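Local structure of programmed cell death 6-interacting protein (Homo sapiens, 5WA1) at residues 112-117 and 138-143. The protein helps sort cargo into intralumenal vesicles of multivesicular bodies and acts in cytokinesis and membrane repair, its Bro1 domain binding the ESCRT-III CHMP4 proteins. Numbering follows the deposited sequence.
Sequences LTFTWK and GYEKSC
Trp116 lies with one indole face on Cys143 and turns its N-H edge to Glu140. Cys143 CB sits 3.4 Å from the centroid of the six-membered ring of Trp116, a CH-pi contact. Cys143 SG lies 3.8 Å from the centroid of the five-membered ring of Trp116, so both rings are covered by one short side chain. Trp116 NE1 donates to Glu140 OE1 at 2.9 Å. The acceptor is almost in the indole plane, and the N-H...O angle is 150°. Glu140 reaches this site because its chain bends at chi2. The bend lays the carboxylate against Phe114, its plane 28° from that of the ring. Glu140 CB stands over the same ring, 3.8 Å from the Phe114 centroid. The other oxygen, OE2, is held by Arg71 and Tyr92, so both oxygens of the buried carboxylate have partners. Tyr139 takes the edge of Trp116 on its ring face, with the planes at 77°. The edge of Tyr139 meets Phe114 O, 3.5 Å from Tyr139 CE2. Tyr139 OH bonds to Leu132 O in the partner strand. Phe114 and Trp116, alternate residues of strand 114-117, thus pack against one side of helix 137-157, joining the small two-stranded antiparallel sheet of the Bro1 domain to the helix that follows strand 131-134.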
loop_
_atom_site.group_PDB
_atom_site.type_symbol
_atom_site.label_atom_id
_atom_site.label_comp_id
_atom_site.label_asym_id
_atom_site.label_seq_id
_atom_site.Cartn_x
_atom_site.Cartn_y
_atom_site.Cartn_z
ATOM N N LEU A 112 -10.712 15.581 -25.445
ATOM C CA LEU A 112 -10.352 15.794 -24.050
ATOM C C LEU A 112 -8.968 15.212 -23.852
ATOM O O LEU A 112 -8.779 14.014 -24.062
ATOM C CB LEU A 112 -11.348 15.116 -23.106
ATOM C CG LEU A 112 -12.387 15.964 -22.375
ATOM C CD1 LEU A 112 -13.227 15.076 -21.475
ATOM C CD2 LEU A 112 -11.709 17.054 -21.570
ATOM N N THR A 113 -8.003 16.042 -23.460
ATOM C CA THR A 113 -6.625 15.600 -23.273
ATOM C C THR A 113 -6.211 15.790 -21.820
ATOM O O THR A 113 -6.187 16.915 -21.308
ATOM C CB THR A 113 -5.665 16.345 -24.202
ATOM O OG1 THR A 113 -5.920 15.959 -25.559
ATOM C CG2 THR A 113 -4.225 16.006 -23.849
ATOM N N PHE A 114 -5.873 14.690 -21.166
ATOM C CA PHE A 114 -5.397 14.723 -19.792
ATOM C C PHE A 114 -3.880 14.623 -19.797
ATOM O O PHE A 114 -3.310 13.745 -20.459
ATOM C CB PHE A 114 -6.012 13.591 -18.974
ATOM C CG PHE A 114 -7.507 13.510 -19.092
ATOM C CD1 PHE A 114 -8.324 14.335 -18.334
ATOM C CD2 PHE A 114 -8.094 12.607 -19.963
ATOM C CE1 PHE A 114 -9.704 14.257 -18.444
ATOM C CE2 PHE A 114 -9.469 12.523 -20.081
ATOM C CZ PHE A 114 -10.275 13.348 -19.321
ATOM N N THR A 115 -3.234 15.541 -19.087
ATOM C CA THR A 115 -1.785 15.583 -18.977
ATOM C C THR A 115 -1.406 15.294 -17.536
ATOM O O THR A 115 -1.865 15.986 -16.624
ATOM C CB THR A 115 -1.242 16.943 -19.413
ATOM O OG1 THR A 115 -1.627 17.190 -20.768
ATOM C CG2 THR A 115 0.273 16.967 -19.308
ATOM N N TRP A 116 -0.569 14.277 -17.341
ATOM C CA TRP A 116 -0.146 13.840 -16.019
ATOM C C TRP A 116 1.368 13.716 -15.989
ATOM O O TRP A 116 2.001 13.366 -16.990
ATOM C CB TRP A 116 -0.769 12.499 -15.639
ATOM C CG TRP A 116 -2.228 12.579 -15.346
ATOM C CD1 TRP A 116 -3.248 12.622 -16.252
ATOM C CD2 TRP A 116 -2.836 12.613 -14.050
ATOM N NE1 TRP A 116 -4.456 12.685 -15.599
ATOM C CE2 TRP A 116 -4.231 12.682 -14.246
ATOM C CE3 TRP A 116 -2.338 12.595 -12.743
ATOM C CZ2 TRP A 116 -5.133 12.729 -13.185
ATOM C CZ3 TRP A 116 -3.238 12.642 -11.688
ATOM C CH2 TRP A 116 -4.616 12.711 -11.918
ATOM N N LYS A 117 1.923 14.025 -14.848
ATOM C CA LYS A 117 3.332 13.967 -14.640
ATOM C C LYS A 117 3.714 12.681 -13.894
ATOM O O LYS A 117 2.924 12.132 -13.165
ATOM C CB LYS A 117 3.716 15.172 -13.835
ATOM C CG LYS A 117 5.179 15.472 -13.820
ATOM C CD LYS A 117 5.451 16.592 -12.854
ATOM C CE LYS A 117 6.937 16.727 -12.632
ATOM N NZ LYS A 117 7.209 17.341 -11.311
ATOM N N GLY A 138 -9.455 6.089 -20.131
ATOM C CA GLY A 138 -8.730 5.038 -19.437
ATOM C C GLY A 138 -7.450 5.536 -18.795
ATOM O O GLY A 138 -7.072 5.087 -17.709
ATOM N N TYR A 139 -6.766 6.470 -19.457
ATOM C CA TYR A 139 -5.580 7.090 -18.873
ATOM C C TYR A 139 -5.943 7.895 -17.633
ATOM O O TYR A 139 -5.265 7.808 -16.602
ATOM C CB TYR A 139 -4.900 7.983 -19.913
ATOM C CG TYR A 139 -3.624 8.671 -19.456
ATOM C CD1 TYR A 139 -2.631 7.973 -18.781
ATOM C CD2 TYR A 139 -3.401 10.015 -19.750
ATOM C CE1 TYR A 139 -1.455 8.603 -18.384
ATOM C CE2 TYR A 139 -2.233 10.652 -19.361
ATOM C CZ TYR A 139 -1.265 9.944 -18.677
ATOM O OH TYR A 139 -0.105 10.590 -18.300
ATOM N N GLU A 140 -7.014 8.690 -17.718
ATOM C CA GLU A 140 -7.439 9.485 -16.572
ATOM C C GLU A 140 -7.824 8.589 -15.402
ATOM O O GLU A 140 -7.368 8.801 -14.272
ATOM C CB GLU A 140 -8.604 10.398 -16.972
ATOM C CG GLU A 140 -9.224 11.163 -15.814
ATOM C CD GLU A 140 -8.492 12.454 -15.480
ATOM O OE1 GLU A 140 -7.336 12.636 -15.922
ATOM O OE2 GLU A 140 -9.091 13.303 -14.779
ATOM N N LYS A 141 -8.659 7.574 -15.658
ATOM C CA LYS A 141 -9.003 6.592 -14.629
ATOM C C LYS A 141 -7.762 6.022 -13.950
ATOM O O LYS A 141 -7.707 5.908 -12.717
ATOM C CB LYS A 141 -9.813 5.444 -15.240
ATOM C CG LYS A 141 -11.233 5.775 -15.648
ATOM C CD LYS A 141 -11.799 4.684 -16.553
ATOM C CE LYS A 141 -11.578 3.294 -15.966
ATOM N NZ LYS A 141 -11.898 2.222 -16.955
ATOM N N SER A 142 -6.763 5.626 -14.746
ATOM C CA SER A 142 -5.592 4.956 -14.183
ATOM C C SER A 142 -4.800 5.885 -13.276
ATOM O O SER A 142 -4.319 5.465 -12.216
ATOM C CB SER A 142 -4.691 4.432 -15.302
ATOM O OG SER A 142 -5.304 3.361 -15.985
ATOM N N CYS A 143 -4.625 7.139 -13.693
ATOM C CA CYS A 143 -3.868 8.091 -12.891
ATOM C C CYS A 143 -4.648 8.507 -11.654
ATOM O O CYS A 143 -4.061 8.700 -10.584
ATOM C CB CYS A 143 -3.515 9.319 -13.729
ATOM S SG CYS A 143 -2.490 8.962 -15.163
#